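PDB 5E7P: cell division control protein Cdc48 from Mycobacterium smegmatis, which probably binds and hydrolyses ATP as a AAA-family ATPase, and is found here with adenosine diphosphate bound. Local coordinates for residues A133-V138 with V191-V196; A110-V115 with A182-G187; P423-A428 with I466-R471; D143-L148 with L178-V183; D293-G298 with V328-P333. All blocks are in the same frame, centred on the assembly; numbering follows the deposited sequence.

Contact 1 of 5, residues A133-V138 with V191-V196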
# COMPACT_ATOMS: atom_id res chain seq x y z
N ALA A 133 7.17 -3.38 -15.51
CA ALA A 133 6.24 -2.95 -16.54
C ALA A 133 4.78 -3.25 -16.19
O ALA A 133 3.87 -2.57 -16.65
CB ALA A 133 6.60 -3.59 -17.88
N LEU A 134 4.57 -4.28 -15.37
CA LEU A 134 3.21 -4.71 -15.03
C LEU A 134 2.86 -4.41 -13.58
O LEU A 134 1.85 -4.91 -13.07
CB LEU A 134 3.05 -6.20 -15.31
CG LEU A 134 3.14 -6.63 -16.77
CD1 LEU A 134 3.10 -8.15 -16.89
CD2 LEU A 134 2.03 -5.99 -17.59
N LEU A 135 3.68 -3.61 -12.92
CA LEU A 135 3.50 -3.30 -11.50
C LEU A 135 2.12 -2.70 -11.22
O LEU A 135 1.74 -1.70 -11.83
CB LEU A 135 4.60 -2.36 -11.02
CG LEU A 135 4.78 -2.22 -9.50
CD1 LEU A 135 5.14 -3.56 -8.88
CD2 LEU A 135 5.85 -1.17 -9.19
N GLY A 136 1.38 -3.33 -10.32
CA GLY A 136 0.09 -2.83 -9.90
C GLY A 136 -1.10 -3.35 -10.69
O GLY A 136 -2.24 -3.25 -10.24
N LYS A 137 -0.83 -3.92 -11.86
CA LYS A 137 -1.91 -4.39 -12.74
C LYS A 137 -2.48 -5.73 -12.29
O LYS A 137 -1.77 -6.56 -11.71
CB LYS A 137 -1.43 -4.46 -14.19
CG LYS A 137 -1.03 -3.11 -14.76
CD LYS A 137 -0.88 -3.16 -16.27
CE LYS A 137 -0.61 -1.77 -16.83
NZ LYS A 137 -0.56 -1.76 -18.32
N VAL A 138 -3.77 -5.94 -12.56
CA VAL A 138 -4.44 -7.19 -12.20
C VAL A 138 -4.29 -8.26 -13.28
O VAL A 138 -4.34 -7.98 -14.47
CB VAL A 138 -5.94 -6.98 -11.90
CG1 VAL A 138 -6.12 -6.21 -10.60
CG2 VAL A 138 -6.62 -6.27 -13.05
N VAL A 191 0.19 -7.48 -9.57
CA VAL A 191 1.65 -7.53 -9.54
C VAL A 191 2.21 -6.55 -8.51
O VAL A 191 2.03 -5.34 -8.62
CB VAL A 191 2.27 -7.25 -10.92
CG1 VAL A 191 3.78 -7.34 -10.84
CG2 VAL A 191 1.72 -8.21 -11.96
N GLN A 192 2.88 -7.10 -7.51
CA GLN A 192 3.46 -6.31 -6.43
C GLN A 192 4.99 -6.38 -6.49
O GLN A 192 5.54 -7.22 -7.20
CB GLN A 192 2.95 -6.84 -5.08
CG GLN A 192 1.44 -6.75 -4.93
CD GLN A 192 0.93 -5.32 -4.97
OE1 GLN A 192 1.55 -4.42 -4.41
NE2 GLN A 192 -0.19 -5.11 -5.65
N PRO A 193 5.68 -5.48 -5.77
CA PRO A 193 7.14 -5.56 -5.74
C PRO A 193 7.67 -6.89 -5.19
O PRO A 193 8.75 -7.32 -5.59
CB PRO A 193 7.53 -4.42 -4.80
CG PRO A 193 6.42 -3.43 -4.95
CD PRO A 193 5.18 -4.25 -5.14
N ASN A 194 6.91 -7.52 -4.30
CA ASN A 194 7.30 -8.82 -3.76
C ASN A 194 6.77 -9.99 -4.59
O ASN A 194 6.82 -11.14 -4.17
CB ASN A 194 6.87 -8.96 -2.29
CG ASN A 194 5.38 -8.78 -2.10
OD1 ASN A 194 4.62 -8.66 -3.06
ND2 ASN A 194 4.94 -8.76 -0.85
N SER A 195 6.25 -9.68 -5.77
CA SER A 195 5.81 -10.72 -6.70
C SER A 195 6.97 -11.11 -7.59
O SER A 195 7.96 -10.38 -7.69
CB SER A 195 4.65 -10.22 -7.56
OG SER A 195 3.51 -9.93 -6.77
N VAL A 196 6.85 -12.26 -8.24
CA VAL A 196 7.79 -12.63 -9.29
C VAL A 196 7.03 -12.86 -10.60
O VAL A 196 6.01 -13.54 -10.61
CB VAL A 196 8.64 -13.87 -8.91
CG1 VAL A 196 7.76 -15.05 -8.52
CG2 VAL A 196 9.59 -14.24 -10.04
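Gly-136 and Val-191 meet through two backbone hydrogen bonds, Gly-136 N to Val-191 O at 2.7 Å and Val-191 N to Lys-137 O at 3.0 Å, which fasten the type II beta turn Leu-134 to Lys-137 onto the loop leaving strand 188-190. The first donor lies in the plane of the Val-191 carbonyl; the second is tilted 20° from that of Lys-137. Val-191 is the side chain most involved. Its CB lies against Leu-134 O and its methyls part: CG1, anti to the backbone N (chi1 -179°), heads for Leu-135 CA, while CG2 passes Lys-137 O and ends 4.1 Å from Leu-134 CB. Leu-135 starts out pointing away but turns back, CG anti to its backbone N (chi1 -165°). Its CD1 thereby comes 3.6 Å from Val-191 O, rests on the Gln-192 to Pro-193 peptide and reaches Pro-193 CD at 3.8 Å. Pro-193 belongs to the pocket of the bound ADP, so this leucine packs behind a pocket residue. The 191-196 loop keeps its shape by a type I turn closed by Ser-195 N to Gln-192 O, and Gln-192 N donates back to Ser-195 OG at 3.0 Å; that hydroxyl is probably also hydrogen-bonded to Ala-110 O. The amide nitrogen of Gln-192 is held by Ser-190 and Ser-472. The first turn directly follows helix 127-133, with Met-139 of strand 138-140 against Leu-134 and Val-191, and Leu-469 on Leu-135; beyond the second, Val-196 opens strand 196-199 and packs on helix 294-299.

Contact 2 of 5, residues A110-V115 with A182-G187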
# COMPACT_ATOMS: atom_id res chain seq x y z
N ALA A 110 0.08 -11.07 -5.91
CA ALA A 110 0.59 -12.28 -6.55
C ALA A 110 1.88 -12.76 -5.91
O ALA A 110 2.80 -11.98 -5.67
CB ALA A 110 0.83 -12.03 -8.03
N ARG A 111 1.95 -14.06 -5.62
CA ARG A 111 3.22 -14.67 -5.26
C ARG A 111 4.01 -14.78 -6.55
O ARG A 111 5.19 -14.43 -6.60
CB ARG A 111 3.02 -16.06 -4.65
CG ARG A 111 2.29 -16.05 -3.32
CD ARG A 111 2.24 -17.44 -2.71
NE ARG A 111 1.23 -17.52 -1.65
CZ ARG A 111 -0.01 -17.98 -1.84
NH1 ARG A 111 -0.87 -18.01 -0.82
NH2 ARG A 111 -0.39 -18.40 -3.03
N SER A 112 3.34 -15.24 -7.60
CA SER A 112 3.95 -15.34 -8.92
C SER A 112 2.91 -15.13 -10.01
O SER A 112 1.72 -15.29 -9.78
CB SER A 112 4.63 -16.70 -9.11
OG SER A 112 3.66 -17.72 -9.32
N VAL A 113 3.38 -14.75 -11.19
CA VAL A 113 2.55 -14.69 -12.38
C VAL A 113 3.39 -15.20 -13.55
O VAL A 113 4.43 -14.63 -13.86
CB VAL A 113 2.09 -13.26 -12.72
CG1 VAL A 113 1.39 -13.24 -14.07
CG2 VAL A 113 1.18 -12.71 -11.63
N THR A 114 2.94 -16.27 -14.19
CA THR A 114 3.65 -16.81 -15.33
C THR A 114 3.02 -16.34 -16.64
O THR A 114 1.82 -16.49 -16.84
CB THR A 114 3.71 -18.35 -15.31
OG1 THR A 114 4.30 -18.79 -14.08
CG2 THR A 114 4.53 -18.87 -16.47
N VAL A 115 3.83 -15.75 -17.50
CA VAL A 115 3.35 -15.24 -18.78
C VAL A 115 4.02 -15.96 -19.94
O VAL A 115 5.08 -16.55 -19.79
CB VAL A 115 3.61 -13.73 -18.91
CG1 VAL A 115 2.86 -12.96 -17.83
CG2 VAL A 115 5.10 -13.43 -18.84
N ALA A 182 -0.46 -18.71 -15.83
CA ALA A 182 -0.59 -19.10 -14.43
C ALA A 182 -0.48 -17.92 -13.47
O ALA A 182 0.27 -16.97 -13.71
CB ALA A 182 0.45 -20.15 -14.08
N VAL A 183 -1.23 -17.99 -12.38
CA VAL A 183 -1.09 -17.04 -11.28
C VAL A 183 -1.04 -17.79 -9.96
O VAL A 183 -1.40 -18.96 -9.88
CB VAL A 183 -2.25 -16.02 -11.24
CG1 VAL A 183 -2.22 -15.13 -12.48
CG2 VAL A 183 -3.59 -16.73 -11.12
N ASP A 184 -0.59 -17.11 -8.91
CA ASP A 184 -0.49 -17.70 -7.58
C ASP A 184 -0.60 -16.61 -6.53
O ASP A 184 0.21 -15.68 -6.52
CB ASP A 184 0.82 -18.47 -7.43
CG ASP A 184 0.88 -19.29 -6.15
OD1 ASP A 184 -0.18 -19.73 -5.68
OD2 ASP A 184 2.00 -19.49 -5.63
N PRO A 185 -1.61 -16.69 -5.65
CA PRO A 185 -2.65 -17.72 -5.52
C PRO A 185 -3.64 -17.71 -6.69
O PRO A 185 -3.70 -16.72 -7.42
CB PRO A 185 -3.36 -17.33 -4.22
CG PRO A 185 -3.13 -15.87 -4.09
CD PRO A 185 -1.75 -15.64 -4.62
N PRO A 186 -4.39 -18.81 -6.88
CA PRO A 186 -5.37 -18.91 -7.97
C PRO A 186 -6.43 -17.81 -7.91
O PRO A 186 -6.72 -17.29 -6.83
CB PRO A 186 -6.02 -20.27 -7.73
CG PRO A 186 -4.99 -21.06 -7.01
CD PRO A 186 -4.28 -20.07 -6.13
N GLY A 187 -7.00 -17.48 -9.06
CA GLY A 187 -8.03 -16.46 -9.14
C GLY A 187 -7.54 -15.19 -9.82
O GLY A 187 -7.10 -15.22 -10.96
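An antiparallel pairing of strands 112-116 and 177-184, central in a four-stranded mixed sheet, joins Ser-112, Val-113 and Thr-114 to Asp-184, Val-183 and Ala-182; the short segments run at 176°. Thr-114 with Ala-182 is a hydrogen-bonded pair, Thr-114 N to Ala-182 O at 2.8 Å, its return bond weak. Ser-112 with Asp-184 is also hydrogen-bonded, though both its bonds are weak. Between them Val-113 and Val-183 form a non-hydrogen-bonded pair, Val-113 CG2 4.3 Å from Val-183 CG1 on the face opposite that of Ser-112, Thr-114, Ala-182 and Asp-184. On that latter face Thr-114 CB lies 3.9 Å from Ala-182 CB, and Ser-112 OG rests on Asp-184 CB. At the end of the ladder Arg-111 N donates to Asp-184 O, the same oxygen that takes the weak bond from Ser-112 N. The Arg-111 chain, extended from CG to NE, crosses the Asp-184 side chain obliquely, CD passing OD2. Arg-111 NH2 forms a salt bridge to Asp-184 OD1 at 3.0 Å; the oxygen lies at the guanidinium edge, although carboxylate and guanidinium planes stand 47° apart. Asp-184 CG is anti to the backbone N (chi1 -171°), which swings the carboxylate toward Arg-111. Pro-185, entered through a cis peptide, puts CD over one guanidinium face. Such an alternating antiparallel ladder centres a small sheet, probably the second subdomain of a Cdc48-type N-terminal region.

Contact 3 of 5, residues P423-A428 with I466-R471. With ADP (adenosine-5'-diphosphate), chain C.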
# COMPACT_ATOMS: atom_id res chain seq x y z
N PRO A 423 -1.89 12.48 -3.76
CA PRO A 423 -1.63 11.94 -2.42
C PRO A 423 -1.79 10.42 -2.42
O PRO A 423 -2.55 9.89 -3.23
CB PRO A 423 -2.71 12.59 -1.57
CG PRO A 423 -3.85 12.79 -2.52
CD PRO A 423 -3.21 13.12 -3.85
N GLY A 424 -1.06 9.74 -1.55
CA GLY A 424 -1.08 8.29 -1.51
C GLY A 424 -0.19 7.66 -2.57
O GLY A 424 -0.09 6.43 -2.65
N PHE A 425 0.45 8.50 -3.38
CA PHE A 425 1.35 8.01 -4.42
C PHE A 425 2.75 7.74 -3.88
O PHE A 425 3.17 8.33 -2.89
CB PHE A 425 1.45 9.03 -5.56
CG PHE A 425 0.41 8.85 -6.62
CD1 PHE A 425 -0.94 8.94 -6.31
CD2 PHE A 425 0.78 8.63 -7.94
CE1 PHE A 425 -1.90 8.78 -7.30
CE2 PHE A 425 -0.17 8.48 -8.92
CZ PHE A 425 -1.51 8.55 -8.61
N VAL A 426 3.47 6.83 -4.54
CA VAL A 426 4.87 6.58 -4.24
C VAL A 426 5.69 6.83 -5.50
O VAL A 426 5.13 7.10 -6.56
CB VAL A 426 5.11 5.15 -3.74
CG1 VAL A 426 4.33 4.90 -2.46
CG2 VAL A 426 4.72 4.14 -4.81
N VAL A 427 7.01 6.75 -5.38
CA VAL A 427 7.89 7.03 -6.51
C VAL A 427 7.63 6.07 -7.68
O VAL A 427 7.72 6.46 -8.85
CB VAL A 427 9.39 7.00 -6.09
CG1 VAL A 427 9.78 5.66 -5.48
CG2 VAL A 427 10.29 7.34 -7.28
N ALA A 428 7.29 4.83 -7.35
CA ALA A 428 6.97 3.83 -8.37
C ALA A 428 5.80 4.29 -9.22
O ALA A 428 5.83 4.19 -10.45
CB ALA A 428 6.67 2.49 -7.72
N ILE A 466 -3.42 5.92 -14.36
CA ILE A 466 -2.42 5.30 -13.49
C ILE A 466 -2.93 5.11 -12.06
O ILE A 466 -3.20 6.08 -11.35
CB ILE A 466 -1.11 6.11 -13.45
CG1 ILE A 466 -0.50 6.20 -14.85
CG2 ILE A 466 -0.13 5.48 -12.47
CD1 ILE A 466 -0.24 4.85 -15.49
N ARG A 467 -3.05 3.86 -11.64
CA ARG A 467 -3.47 3.56 -10.28
C ARG A 467 -2.28 3.49 -9.34
O ARG A 467 -1.33 2.76 -9.59
CB ARG A 467 -4.25 2.24 -10.22
CG ARG A 467 -4.71 1.89 -8.81
CD ARG A 467 -5.56 0.64 -8.77
NE ARG A 467 -4.80 -0.57 -9.07
CZ ARG A 467 -5.27 -1.81 -8.89
NH1 ARG A 467 -6.50 -1.98 -8.42
NH2 ARG A 467 -4.52 -2.86 -9.19
N PRO A 468 -2.33 4.28 -8.25
CA PRO A 468 -1.29 4.21 -7.22
C PRO A 468 -1.27 2.83 -6.58
O PRO A 468 -2.32 2.22 -6.38
CB PRO A 468 -1.73 5.26 -6.20
CG PRO A 468 -3.19 5.46 -6.45
CD PRO A 468 -3.38 5.25 -7.92
N LEU A 469 -0.06 2.34 -6.29
CA LEU A 469 0.14 1.02 -5.70
C LEU A 469 -0.63 0.87 -4.39
O LEU A 469 -1.07 -0.22 -4.03
CB LEU A 469 1.64 0.78 -5.47
CG LEU A 469 2.21 -0.59 -5.81
CD1 LEU A 469 1.80 -1.01 -7.21
CD2 LEU A 469 3.73 -0.57 -5.68
N SER A 470 -0.82 1.99 -3.69
CA SER A 470 -1.57 2.00 -2.44
C SER A 470 -3.04 1.65 -2.63
O SER A 470 -3.75 1.37 -1.66
CB SER A 470 -1.44 3.36 -1.77
OG SER A 470 -1.97 4.38 -2.60
N ARG A 471 -3.51 1.68 -3.88
CA ARG A 471 -4.91 1.35 -4.17
C ARG A 471 -5.06 0.01 -4.89
O ARG A 471 -6.14 -0.31 -5.38
CB ARG A 471 -5.54 2.45 -5.02
CG ARG A 471 -5.58 3.81 -4.35
CD ARG A 471 -6.63 3.85 -3.25
NE ARG A 471 -7.96 4.14 -3.79
CZ ARG A 471 -8.43 5.36 -4.00
NH1 ARG A 471 -7.67 6.42 -3.71
NH2 ARG A 471 -9.64 5.54 -4.49
PB ADP C . 10.39 -0.79 -2.80
O1B ADP C . 9.18 -1.63 -3.11
O2B ADP C . 11.68 -1.56 -2.75
O3B ADP C . 10.22 0.18 -1.66
PA ADP C . 11.86 0.19 -5.00
O1A ADP C . 11.93 -1.07 -5.83
O2A ADP C . 13.03 0.57 -4.12
O3A ADP C . 10.51 0.11 -4.13
O5' ADP C . 11.53 1.39 -6.01
C5' ADP C . 10.21 1.48 -6.54
C4' ADP C . 10.36 1.69 -8.04
O4' ADP C . 10.61 3.07 -8.29
C3' ADP C . 11.54 0.90 -8.57
O3' ADP C . 11.12 0.10 -9.69
C2' ADP C . 12.55 1.93 -9.03
O2' ADP C . 13.03 1.60 -10.34
C1' ADP C . 11.80 3.25 -9.05
N9 ADP C . 12.59 4.34 -8.43
C8 ADP C . 12.81 4.51 -7.12
N7 ADP C . 13.57 5.62 -6.89
C5 ADP C . 13.83 6.18 -8.09
C6 ADP C . 14.57 7.36 -8.59
N6 ADP C . 15.20 8.20 -7.73
N1 ADP C . 14.60 7.58 -9.92
C2 ADP C . 13.98 6.76 -10.79
N3 ADP C . 13.29 5.67 -10.41
C4 ADP C . 13.18 5.33 -9.10
O HOH W 1 1.04 4.03 -3.83
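Polar bonds join Ser-470 to Gly-424. Ser-470 OG donates to Gly-424 O at 2.8 Å, approaching 32° out of the carbonyl plane; chi1 of 61° sets the hydroxyl between the serine's own N and carbonyl carbon, turned to this acceptor. A water donates to the same Gly-424 O at 2.9 Å and accepts from Ser-470 N at 2.8 Å, so one buried carbonyl takes two bonds and holds both the hydroxyl and, through the water, the backbone N of Ser-470. Gly-424 and Phe-425 lead into helix 427-448, probably the helix at the sensor 2 position of the AAA lid; Val-426 is its N-cap, and from that helix Asp-429 bonds both Val-426 N and Leu-469 N, linking the two segments again. Apolar contact comes from Pro-468 under the Phe-425 ring: its CB makes a CH-pi contact, 3.9 Å from the centroid and 21° off the normal, while CG lies 3.7 Å from Phe-425 CE1. Pro-423 O sits at the ring edge. Toward the nucleotide, Val-427 CG1 meets C8 of the adenine at 3.6 Å with CG2 near N7, and Ala-428 CB lies 3.8 Å from ribose C4'.

Contact 4 of 5, residues D143-L148 with L178-V183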
# COMPACT_ATOMS: atom_id res chain seq x y z
N ASP A 143 -5.69 -14.36 -19.58
CA ASP A 143 -5.76 -12.97 -20.01
C ASP A 143 -4.68 -12.60 -21.01
O ASP A 143 -3.58 -13.16 -20.99
CB ASP A 143 -5.67 -12.03 -18.81
CG ASP A 143 -6.98 -11.91 -18.05
OD1 ASP A 143 -7.80 -12.84 -18.14
OD2 ASP A 143 -7.18 -10.88 -17.38
N THR A 144 -4.99 -11.65 -21.88
CA THR A 144 -3.98 -11.06 -22.75
C THR A 144 -3.59 -9.69 -22.20
O THR A 144 -4.42 -8.78 -22.16
CB THR A 144 -4.50 -10.90 -24.19
OG1 THR A 144 -4.69 -12.19 -24.78
CG2 THR A 144 -3.50 -10.13 -25.03
N VAL A 145 -2.34 -9.56 -21.77
CA VAL A 145 -1.85 -8.29 -21.25
C VAL A 145 -0.84 -7.65 -22.19
O VAL A 145 -0.13 -8.34 -22.92
CB VAL A 145 -1.21 -8.45 -19.86
CG1 VAL A 145 -2.27 -8.72 -18.81
CG2 VAL A 145 -0.17 -9.56 -19.88
N SER A 146 -0.79 -6.32 -22.17
CA SER A 146 0.16 -5.58 -22.98
C SER A 146 1.14 -4.84 -22.08
O SER A 146 0.73 -4.15 -21.14
CB SER A 146 -0.58 -4.59 -23.88
OG SER A 146 -1.46 -3.79 -23.12
N LEU A 147 2.43 -4.97 -22.37
CA LEU A 147 3.46 -4.28 -21.60
C LEU A 147 3.47 -2.80 -21.93
O LEU A 147 3.77 -1.97 -21.07
CB LEU A 147 4.84 -4.88 -21.88
CG LEU A 147 5.05 -6.36 -21.54
CD1 LEU A 147 6.52 -6.73 -21.71
CD2 LEU A 147 4.57 -6.67 -20.14
N LEU A 148 3.13 -2.47 -23.17
CA LEU A 148 3.14 -1.09 -23.63
C LEU A 148 1.98 -0.87 -24.60
O LEU A 148 1.81 -1.62 -25.55
CB LEU A 148 4.47 -0.79 -24.32
CG LEU A 148 4.97 0.65 -24.24
CD1 LEU A 148 5.23 1.04 -22.80
CD2 LEU A 148 6.23 0.83 -25.08
N LEU A 178 1.16 -10.41 -24.38
CA LEU A 178 1.47 -11.68 -23.74
C LEU A 178 0.19 -12.32 -23.22
O LEU A 178 -0.87 -11.69 -23.21
CB LEU A 178 2.43 -11.45 -22.57
CG LEU A 178 3.66 -10.60 -22.86
CD1 LEU A 178 4.40 -10.27 -21.57
CD2 LEU A 178 4.59 -11.31 -23.84
N THR A 179 0.29 -13.58 -22.80
CA THR A 179 -0.84 -14.26 -22.17
C THR A 179 -0.44 -14.79 -20.80
O THR A 179 0.70 -15.21 -20.60
CB THR A 179 -1.40 -15.41 -23.03
OG1 THR A 179 -0.35 -16.33 -23.35
CG2 THR A 179 -2.00 -14.87 -24.32
N VAL A 180 -1.38 -14.76 -19.86
CA VAL A 180 -1.13 -15.25 -18.51
C VAL A 180 -1.46 -16.73 -18.43
O VAL A 180 -2.62 -17.12 -18.50
CB VAL A 180 -1.97 -14.48 -17.48
CG1 VAL A 180 -1.67 -14.97 -16.07
CG2 VAL A 180 -1.72 -12.98 -17.60
N THR A 181 -0.42 -17.56 -18.27
CA THR A 181 -0.61 -19.00 -18.23
C THR A 181 -0.82 -19.52 -16.82
O THR A 181 -1.31 -20.64 -16.63
CB THR A 181 0.59 -19.74 -18.86
OG1 THR A 181 1.69 -19.72 -17.95
CG2 THR A 181 1.00 -19.08 -20.16
N ALA A 182 -0.46 -18.71 -15.83
CA ALA A 182 -0.59 -19.10 -14.43
C ALA A 182 -0.48 -17.92 -13.47
O ALA A 182 0.27 -16.97 -13.71
CB ALA A 182 0.45 -20.15 -14.08
N VAL A 183 -1.23 -17.99 -12.38
CA VAL A 183 -1.09 -17.04 -11.28
C VAL A 183 -1.04 -17.79 -9.96
O VAL A 183 -1.40 -18.96 -9.88
CB VAL A 183 -2.25 -16.02 -11.24
CG1 VAL A 183 -2.22 -15.13 -12.48
CG2 VAL A 183 -3.59 -16.73 -11.12
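The flat groups here are the peptide carbonyls of Asp-143, Val-145 and Leu-178, each met by an N-H from the opposing strand. Val-180 N approaches Asp-143 O in the carbonyl plane at 2.9 Å, and Leu-178 N reaches Val-145 O at 2.8 Å almost along the C=O axis. Val-145 N, in contrast, comes to Leu-178 O from above the plane, 36° out of it, at 3.0 Å. Two CA-H...O contacts add to these: Thr-179 CA points a hydrogen at Asp-143 O and Thr-144 CA one at Leu-178 O. Thr-144 with Thr-179 is a non-hydrogen-bonded pair and Val-145 with Leu-178 a hydrogen-bonded one. On the threonine face, Thr-179 CG2 is anti to its carbonyl carbon, which turns the methyl to Thr-144 OG1, 3.8 Å away. On the other face Val-145, Leu-178 and Val-180 pack together. Val-145 CG2 lies 4.2 Å from Leu-178 CB and also approaches CG2 of Val-180, while Leu-178, with CG anti to its carbonyl carbon (chi1 -49°), extends CD1 to within 3.9 Å of Leu-147 CD2. Beyond this cluster Met-139 covers Val-145 and Val-180, and Leu-134 touches Leu-147. The strand directions of the short segments differ by 132°, so the strands diverge strongly, and two bridged pairs are the extent of the ladder. Strand 144-146 is an edge strand of the four-stranded sheet; against strand 112-116 on the other side, strand 177-184 has a classic beta bulge, Thr-181 and Ala-182 both facing Thr-114, a feature common in antiparallel sheets.

Contact 5 of 5, residues D293-G298 with V328-P333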
# COMPACT_ATOMS: atom_id res chain seq x y z
N ASP A 293 17.18 -11.57 -5.25
CA ASP A 293 15.80 -11.13 -5.39
C ASP A 293 14.90 -12.11 -4.66
O ASP A 293 14.66 -13.22 -5.15
CB ASP A 293 15.40 -11.03 -6.86
CG ASP A 293 14.00 -10.45 -7.04
OD1 ASP A 293 13.65 -9.51 -6.30
OD2 ASP A 293 13.26 -10.94 -7.91
N GLY A 294 14.41 -11.70 -3.50
CA GLY A 294 13.52 -12.50 -2.67
C GLY A 294 12.44 -13.30 -3.39
O GLY A 294 12.31 -14.50 -3.16
N PRO A 295 11.66 -12.63 -4.25
CA PRO A 295 10.61 -13.35 -4.99
C PRO A 295 11.14 -14.41 -5.95
O PRO A 295 10.58 -15.49 -6.01
CB PRO A 295 9.91 -12.23 -5.77
CG PRO A 295 10.14 -11.01 -4.96
CD PRO A 295 11.53 -11.17 -4.40
N GLU A 296 12.20 -14.09 -6.69
CA GLU A 296 12.78 -15.06 -7.63
C GLU A 296 13.31 -16.30 -6.91
O GLU A 296 13.11 -17.42 -7.37
CB GLU A 296 13.88 -14.42 -8.47
CG GLU A 296 13.38 -13.62 -9.66
CD GLU A 296 14.50 -13.16 -10.57
OE1 GLU A 296 15.61 -13.73 -10.48
OE2 GLU A 296 14.28 -12.23 -11.37
N VAL A 297 13.99 -16.08 -5.79
CA VAL A 297 14.52 -17.19 -5.00
C VAL A 297 13.39 -17.96 -4.32
O VAL A 297 13.39 -19.19 -4.32
CB VAL A 297 15.52 -16.70 -3.94
CG1 VAL A 297 16.11 -17.88 -3.19
CG2 VAL A 297 16.62 -15.88 -4.59
N GLY A 298 12.43 -17.24 -3.77
CA GLY A 298 11.28 -17.85 -3.11
C GLY A 298 10.46 -18.75 -4.02
O GLY A 298 9.77 -19.66 -3.55
N VAL A 328 12.19 -9.82 1.24
CA VAL A 328 12.51 -11.10 1.86
C VAL A 328 11.25 -11.83 2.35
O VAL A 328 11.30 -13.01 2.70
CB VAL A 328 13.51 -10.90 3.03
CG1 VAL A 328 12.83 -10.23 4.21
CG2 VAL A 328 14.16 -12.23 3.44
N ASP A 329 10.11 -11.14 2.35
CA ASP A 329 8.87 -11.76 2.80
C ASP A 329 8.38 -12.83 1.83
O ASP A 329 7.60 -13.71 2.21
CB ASP A 329 7.78 -10.71 3.07
CG ASP A 329 7.57 -9.78 1.89
OD1 ASP A 329 8.57 -9.39 1.25
OD2 ASP A 329 6.40 -9.45 1.61
N ALA A 330 8.83 -12.77 0.59
CA ALA A 330 8.53 -13.80 -0.39
C ALA A 330 9.43 -15.02 -0.19
O ALA A 330 9.04 -16.14 -0.50
CB ALA A 330 8.69 -13.26 -1.80
N LEU A 331 10.62 -14.78 0.35
CA LEU A 331 11.57 -15.86 0.64
C LEU A 331 11.37 -16.44 2.03
O LEU A 331 11.49 -17.65 2.23
CB LEU A 331 13.01 -15.35 0.48
CG LEU A 331 14.15 -16.25 0.95
CD1 LEU A 331 14.20 -17.53 0.15
CD2 LEU A 331 15.48 -15.51 0.87
N LEU A 332 11.06 -15.59 3.00
CA LEU A 332 10.81 -16.04 4.37
C LEU A 332 9.47 -15.55 4.90
O LEU A 332 9.42 -14.68 5.77
CB LEU A 332 11.94 -15.58 5.30
CG LEU A 332 13.31 -16.22 5.12
CD1 LEU A 332 14.34 -15.57 6.01
CD2 LEU A 332 13.24 -17.71 5.40
N PRO A 333 8.37 -16.14 4.40
CA PRO A 333 7.01 -15.72 4.80
C PRO A 333 6.75 -16.02 6.27
O PRO A 333 7.26 -17.01 6.79
CB PRO A 333 6.10 -16.59 3.92
CG PRO A 333 7.00 -17.21 2.88
CD PRO A 333 8.34 -17.31 3.52
O HOH W 2 9.18 -19.41 -0.43
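Gly-294, the first residue of helix 294-299 after its N-cap Asp-293, turns its carbonyl O to the 328-333 loop, 3.8 Å from Leu-331 CB and 4.1 Å from Ala-330 CB, while the same oxygen accepts the helical bond from Gly-298 N. Pro-295 follows with its own CB turned away; its CA, 3.7 Å from Ala-330 CB, does the touching, and ring atom CG adds a contact to the same methyl at 4.1 Å. Two residues on, Val-297 CG1, anti to the backbone N (chi1 -177°), meets Leu-331 CD1 at 3.9 Å. Arg-305 of helix 302-319 packs on both of these side chains. Gly-298 brings its CA to 3.8 Å from Ala-330 O, and the backbone also lies close at Leu-331 CA. A water donates to Gly-298 O and to Ala-330 O, the latter at 3.3 Å, bridging the two carbonyls. The 328-333 loop follows strand 321-326, which probably corresponds to the Walker B strand of the AAA core, and neighbouring strand 289-293 leads into the helix. With no direct hydrogen bond across these segments, the join between helix 294-299 and the loop after that strand depends on van der Waals fit, the close backbone approach at Gly-298, and one shared water.

From the N terminus, strand 112-116 opens contact 2, the turn after helix 127-133 opens contact 1, and strand 144-146 opens contact 4. Contact 4 closes first, at 178-183, nested inside the loop of contact 1; contact 2 closes next on the same strand 177-184, and contact 1 last, so contacts 1 and 2 cross. Together they tie up one mixed sheet and its flanking loops. Contacts 5 and 3 follow in series. Contact 5 closes a loop of 29 residues in the AAA core and meets contact 1 through Asn-194 and Asp-329; contact 3 joins the start of helix 427-448 to segment 466-471, whose Arg-467 probably hydrogen-bonds Gly-136 O of contact 1.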